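Local coordinates for SusD superfamily protein (Bacteroides fragilis NCTC 9343, PDB 3NQP) that probably binds glycans at the outer membrane, as a SusD-family partner in nutrient capture, at residues A[46-50]-A[51-55]; A[473-476]-A[477-481]. All blocks are in the same frame, centred on the assembly; numbering follows the deposited sequence.

Contact 1: residues A[46-50]-A[51-55]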
ATOM      1  N   PHE A  46       2.450   5.132   5.659  1.00  9.24           N
ATOM      2  CA  PHE A  46       3.716   4.757   5.029  1.00 11.51           C
ATOM      3  C   PHE A  46       3.617   4.781   3.472  1.00 12.77           C
ATOM      4  O   PHE A  46       4.473   5.328   2.802  1.00 12.88           O
ATOM      5  CB  PHE A  46       4.103   3.360   5.451  1.00 10.51           C
ATOM      6  CG  PHE A  46       4.515   3.201   6.889  1.00 12.01           C
ATOM      7  CD1 PHE A  46       4.925   4.274   7.684  1.00 15.14           C
ATOM      8  CD2 PHE A  46       4.616   1.932   7.419  1.00 10.02           C
ATOM      9  CE1 PHE A  46       5.366   4.057   9.007  1.00 10.92           C
ATOM     10  CE2 PHE A  46       5.083   1.715   8.749  1.00 15.79           C
ATOM     11  CZ  PHE A  46       5.423   2.788   9.540  1.00 15.96           C
ATOM     12  N   GLY A  47       2.543   4.229   2.916  1.00 14.04           N
ATOM     13  CA  GLY A  47       2.453   4.010   1.478  1.00 11.85           C
ATOM     14  C   GLY A  47       1.990   5.204   0.673  1.00 11.06           C
ATOM     15  O   GLY A  47       2.410   5.351  -0.475  1.00 10.80           O
ATOM     16  N   GLU A  48       1.088   6.023   1.228  1.00 11.47           N
ATOM     17  CA  GLU A  48       0.428   7.095   0.419  1.00 13.24           C
ATOM     18  C   GLU A  48       0.900   8.505   0.735  1.00 10.98           C
ATOM     19  O   GLU A  48       1.139   9.294  -0.170  1.00 10.79           O
ATOM     20  CB  GLU A  48      -1.093   7.144   0.676  1.00 13.26           C
ATOM     21  CG  GLU A  48      -1.887   6.068   0.139  1.00 18.12           C
ATOM     22  CD  GLU A  48      -2.157   6.135  -1.339  1.00 17.16           C
ATOM     23  OE1 GLU A  48      -2.232   7.219  -1.962  1.00 13.60           O
ATOM     24  OE2 GLU A  48      -2.375   5.045  -1.857  1.00 18.36           O
ATOM     25  N   LEU A  49       0.971   8.849   2.027  1.00 12.46           N
ATOM     26  CA  LEU A  49       0.992  10.280   2.380  1.00 11.00           C
ATOM     27  C   LEU A  49       2.153  11.102   1.847  1.00 12.32           C
ATOM     28  O   LEU A  49       1.979  12.278   1.562  1.00 12.79           O
ATOM     29  CB  LEU A  49       0.861  10.499   3.880  1.00 10.71           C
ATOM     30  CG  LEU A  49      -0.464  10.143   4.579  1.00 14.53           C
ATOM     31  CD1 LEU A  49      -0.326  10.496   6.072  1.00 11.28           C
ATOM     32  CD2 LEU A  49      -1.744  10.782   3.939  1.00 14.17           C
ATOM     33  N   ARG A  50       3.345  10.529   1.786  1.00 13.59           N
ATOM     34  CA  ARG A  50       4.519  11.260   1.276  1.00 13.76           C
ATOM     35  C   ARG A  50       4.576  11.293  -0.255  1.00 16.25           C
ATOM     36  O   ARG A  50       5.541  11.805  -0.826  1.00 15.95           O
ATOM     37  CB  ARG A  50       5.803  10.635   1.830  1.00 14.40           C
ATOM     38  CG  ARG A  50       5.971  10.836   3.313  1.00  8.95           C
ATOM     39  CD  ARG A  50       7.374  10.363   3.767  1.00 13.68           C
ATOM     40  NE  ARG A  50       8.385  11.317   3.301  1.00  8.40           N
ATOM     41  CZ  ARG A  50       9.682  11.311   3.574  1.00 13.82           C
ATOM     42  NH1 ARG A  50      10.239  10.358   4.302  1.00 11.24           N
ATOM     43  NH2 ARG A  50      10.437  12.287   3.086  1.00  9.68           N
ATOM     44  N   GLY A  51       3.557  10.725  -0.899  1.00 13.80           N
ATOM     45  CA  GLY A  51       3.511  10.600  -2.362  1.00 14.76           C
ATOM     46  C   GLY A  51       3.329  11.853  -3.217  1.00 12.88           C
ATOM     47  O   GLY A  51       3.296  11.725  -4.408  1.00 13.52           O
ATOM     48  N   GLY A  52       3.205  13.052  -2.638  1.00 10.46           N
ATOM     49  CA  GLY A  52       3.250  14.280  -3.439  1.00 12.20           C
ATOM     50  C   GLY A  52       1.922  14.638  -4.071  1.00 12.26           C
ATOM     51  O   GLY A  52       1.856  15.482  -4.963  1.00 13.87           O
ATOM     52  N   ARG A  53       0.851  14.003  -3.643  1.00 10.57           N
ATOM     53  CA  ARG A  53      -0.449  14.307  -4.244  1.00 11.34           C
ATOM     54  C   ARG A  53      -1.593  14.589  -3.296  1.00 13.91           C
ATOM     55  O   ARG A  53      -2.779  14.614  -3.722  1.00 10.78           O
ATOM     56  CB  ARG A  53      -0.848  13.222  -5.244  1.00 15.98           C
ATOM     57  CG  ARG A  53      -0.793  11.835  -4.744  1.00 12.68           C
ATOM     58  CD  ARG A  53      -1.179  10.862  -5.918  1.00 13.20           C
ATOM     59  NE  ARG A  53      -1.315   9.536  -5.372  1.00  8.99           N
ATOM     60  CZ  ARG A  53      -1.720   8.450  -6.020  1.00 16.47           C
ATOM     61  NH1 ARG A  53      -2.053   8.500  -7.302  1.00 13.10           N
ATOM     62  NH2 ARG A  53      -1.769   7.280  -5.356  1.00 14.96           N
ATOM     63  N   PHE A  54      -1.263  14.875  -2.035  1.00 12.38           N
ATOM     64  CA  PHE A  54      -2.247  15.255  -1.042  1.00 12.74           C
ATOM     65  C   PHE A  54      -2.228  16.783  -0.863  1.00 14.66           C
ATOM     66  O   PHE A  54      -1.221  17.414  -1.091  1.00 12.69           O
ATOM     67  CB  PHE A  54      -1.943  14.551   0.269  1.00 11.19           C
ATOM     68  CG  PHE A  54      -2.451  13.137   0.319  1.00 13.55           C
ATOM     69  CD1 PHE A  54      -3.745  12.865   0.665  1.00 16.01           C
ATOM     70  CD2 PHE A  54      -1.662  12.106  -0.056  1.00 14.83           C
ATOM     71  CE1 PHE A  54      -4.229  11.577   0.682  1.00 18.85           C
ATOM     72  CE2 PHE A  54      -2.132  10.812  -0.044  1.00 18.20           C
ATOM     73  CZ  PHE A  54      -3.424  10.550   0.313  1.00 17.94           C
ATOM     74  N   ILE A  55      -3.368  17.381  -0.554  1.00 14.77           N
ATOM     75  CA  ILE A  55      -3.369  18.790  -0.225  1.00 15.99           C
ATOM     76  C   ILE A  55      -3.068  18.946   1.283  1.00 14.97           C
ATOM     77  O   ILE A  55      -3.185  17.982   2.060  1.00 13.35           O
ATOM     78  CB  ILE A  55      -4.688  19.459  -0.608  1.00 14.54           C
ATOM     79  CG1 ILE A  55      -5.839  18.938   0.237  1.00 20.18           C
ATOM     80  CG2 ILE A  55      -5.019  19.272  -2.103  1.00 19.94           C
ATOM     81  CD1 ILE A  55      -6.401  19.970   1.141  1.00 25.79           C
TER
HETATM   82  O   HOH W   1      -0.217   8.946  -2.578  1.00 13.23           O
HETATM   83  O   HOH W   2       3.330  14.386  -0.034  1.00 18.19           O
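Gly51 donates its backbone N-H to Glu48 O at 2.9 Å, from above the carbonyl plane, and so closes a type I beta turn through Leu49 and Arg50. Gly52 follows with a positive phi of 83°, a value that favours glycine; a water bridges its N to Leu49 O, accepting from the one and donating to the other. The type I turn thus follows helix 39-48 in the N-terminal region of this SusD-family protein, within a sequence family of the TPR clan. Arg53 then reaches back with its chain extended from CG to NE. It forms a salt bridge to Glu48 OE1 whose NH2 hydrogen bond, at 3.4 Å, is weak; the carboxylate and guanidinium planes are nearly parallel (8° apart), with OE1 at the guanidinium edge, near its plane. A second water accepts a bond from Arg53 NE and donates to Glu48 OE1 and Glu48 O. Beyond the turn, Glu48 OE1 bonds Tyr319 OH, Glu48 OE2 bonds Gly450 N, and Arg53 NH1 bonds Asp443 O. Phe54 takes Leu49 CD2 over the centre of one face in a CH-pi contact, 4.0 Å from the ring centroid, while its CE2 edge passes 3.6 Å from Glu48 O and also meets Glu48 CB.

Contact 2: residues A[473-476]-A[477-481]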
ATOM      1  N   GLU A 473       9.855  14.782 -12.819  1.00 14.40           N
ATOM      2  CA  GLU A 473       9.011  13.798 -13.490  1.00 15.26           C
ATOM      3  C   GLU A 473       8.214  12.902 -12.540  1.00 15.82           C
ATOM      4  O   GLU A 473       7.156  12.375 -12.929  1.00 14.68           O
ATOM      5  CB  GLU A 473       9.829  12.919 -14.454  1.00 14.32           C
ATOM      6  CG  GLU A 473      10.408  13.699 -15.623  1.00 16.80           C
ATOM      7  CD  GLU A 473      11.780  14.298 -15.333  1.00 17.47           C
ATOM      8  OE1 GLU A 473      12.198  14.397 -14.173  1.00 15.80           O
ATOM      9  OE2 GLU A 473      12.438  14.696 -16.284  1.00 14.89           O
ATOM     10  N   GLY A 474       8.683  12.752 -11.304  1.00 15.21           N
ATOM     11  CA  GLY A 474       7.931  11.989 -10.282  1.00 16.52           C
ATOM     12  C   GLY A 474       6.788  12.750  -9.593  1.00 15.83           C
ATOM     13  O   GLY A 474       5.937  12.141  -8.922  1.00 11.09           O
ATOM     14  N   SER A 475       6.806  14.080  -9.700  1.00 13.59           N
ATOM     15  CA  SER A 475       5.783  14.917  -9.073  1.00 13.30           C
ATOM     16  C   SER A 475       4.479  14.866  -9.844  1.00 13.88           C
ATOM     17  O   SER A 475       4.440  14.547 -11.025  1.00 13.78           O
ATOM     18  CB  SER A 475       6.243  16.385  -8.945  1.00 14.40           C
ATOM     19  OG  SER A 475       6.287  17.051 -10.207  1.00 12.31           O
ATOM     20  N   LEU A 476       3.424  15.244  -9.152  1.00 15.85           N
ATOM     21  CA  LEU A 476       2.070  15.190  -9.690  1.00 15.87           C
ATOM     22  C   LEU A 476       1.928  16.058 -10.898  1.00 17.96           C
ATOM     23  O   LEU A 476       1.406  15.605 -11.933  1.00 15.66           O
ATOM     24  CB  LEU A 476       1.049  15.631  -8.661  1.00 16.39           C
ATOM     25  CG  LEU A 476      -0.429  15.570  -9.114  1.00 13.41           C
ATOM     26  CD1 LEU A 476      -0.813  14.155  -9.544  1.00 11.89           C
ATOM     27  CD2 LEU A 476      -1.349  16.048  -8.002  1.00 15.22           C
ATOM     28  N   LEU A 477       2.424  17.286 -10.771  1.00 17.99           N
ATOM     29  CA  LEU A 477       2.326  18.278 -11.841  1.00 21.23           C
ATOM     30  C   LEU A 477       3.505  18.272 -12.843  1.00 22.84           C
ATOM     31  O   LEU A 477       3.399  18.882 -13.890  1.00 19.59           O
ATOM     32  CB  LEU A 477       2.131  19.685 -11.234  1.00 23.14           C
ATOM     33  CG  LEU A 477       0.811  19.921 -10.466  1.00 26.65           C
ATOM     34  CD1 LEU A 477       0.613  21.413 -10.083  1.00 26.15           C
ATOM     35  CD2 LEU A 477      -0.418  19.363 -11.263  1.00 21.29           C
ATOM     36  N   GLY A 478       4.629  17.633 -12.512  1.00 21.95           N
ATOM     37  CA  GLY A 478       5.793  17.608 -13.424  1.00 21.58           C
ATOM     38  C   GLY A 478       6.730  18.798 -13.294  1.00 23.81           C
ATOM     39  O   GLY A 478       7.687  18.941 -14.069  1.00 25.52           O
ATOM     40  N   ASP A 479       6.498  19.621 -12.285  1.00 24.04           N
ATOM     41  CA  ASP A 479       7.129  20.926 -12.166  1.00 27.88           C
ATOM     42  C   ASP A 479       8.343  20.940 -11.244  1.00 26.72           C
ATOM     43  O   ASP A 479       9.305  21.644 -11.519  1.00 28.57           O
ATOM     44  CB  ASP A 479       6.136  21.967 -11.656  1.00 27.23           C
ATOM     45  CG  ASP A 479       5.479  21.577 -10.310  1.00 38.93           C
ATOM     46  OD1 ASP A 479       5.482  20.372  -9.903  1.00 33.62           O
ATOM     47  OD2 ASP A 479       4.924  22.498  -9.665  1.00 47.85           O
ATOM     48  N   ALA A 480       8.322  20.165 -10.171  1.00 24.03           N
ATOM     49  CA  ALA A 480       9.419  20.245  -9.183  1.00 22.70           C
ATOM     50  C   ALA A 480       9.525  18.929  -8.430  1.00 19.13           C
ATOM     51  O   ALA A 480       8.518  18.315  -8.138  1.00 17.66           O
ATOM     52  CB  ALA A 480       9.154  21.400  -8.178  1.00 22.73           C
ATOM     53  N   PRO A 481      10.739  18.529  -8.064  1.00 16.63           N
ATOM     54  CA  PRO A 481      10.887  17.243  -7.399  1.00 15.30           C
ATOM     55  C   PRO A 481      10.248  17.266  -6.027  1.00 18.04           C
ATOM     56  O   PRO A 481      10.224  18.319  -5.389  1.00 12.31           O
ATOM     57  CB  PRO A 481      12.396  17.079  -7.253  1.00 16.63           C
ATOM     58  CG  PRO A 481      12.997  18.406  -7.492  1.00 22.53           C
ATOM     59  CD  PRO A 481      12.028  19.215  -8.284  1.00 17.18           C
TER
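Ser475 and Gly478 carry this contact, in which a serine hydroxyl gathers the backbone of the turn that follows it. The OG lies between the backbone N and the carbonyl carbon (chi1 71°), which turns it in over the chain and brings it 2.9 Å from Gly478 N, the donor of the bond. The same oxygen draws a weak bond from Asp479 N at 3.3 Å and gives its own proton to Lys472 O, so that it is both donor and acceptor. Gly478 N thus reaches OG and, more weakly, Ser475 O at 3.4 Å. Ser475 CB lies 3.1 Å from Ala480 O, and Asp479 OD1 comes within 3.4 Å of Ser475 OG while accepting a weak bond from Ala480 N. Leu476 and Leu477, with helix-like backbone angles, form the middle of what is a type I turn in shape, and Gly478 continues it at backbone angles that would press a CB against the preceding carbonyl O, which by itself calls for glycine. Leu476 has its CG anti to the backbone N (chi1 -178°), and its side chain packs on Ala322 and Val323 of helix 321-325. Its CG and CD2 of the next residue, Leu477, are 4.4 Å apart. With one short but bent bond accepted from Gly478 N, a weak one from Asp479 N and a third donated to Lys472 O, the hydroxyl uses both its donor and its acceptor capacity, and its rotation is probably restricted.

From the N terminus, the chain first reaches contact 1, a local turn that closes as helix 39-48 gives way to the loop leading to helix 68-71. Some four hundred residues later it reaches contact 2, another local turn, in the loop between helices 452-458 and 498-503. The two are in series; neither nests within the other, and they do not cross. Yet the fold brings their centres to about 13 Å, and Leu476 CB lies 3.8 Å from Gly52 O, with Leu476 CD2 packing on Arg53 CB. Arg452 of helix 452-458 joins them further: its NH1 bonds both Gly51 O and Gly474 O, tying the two loops to one helix.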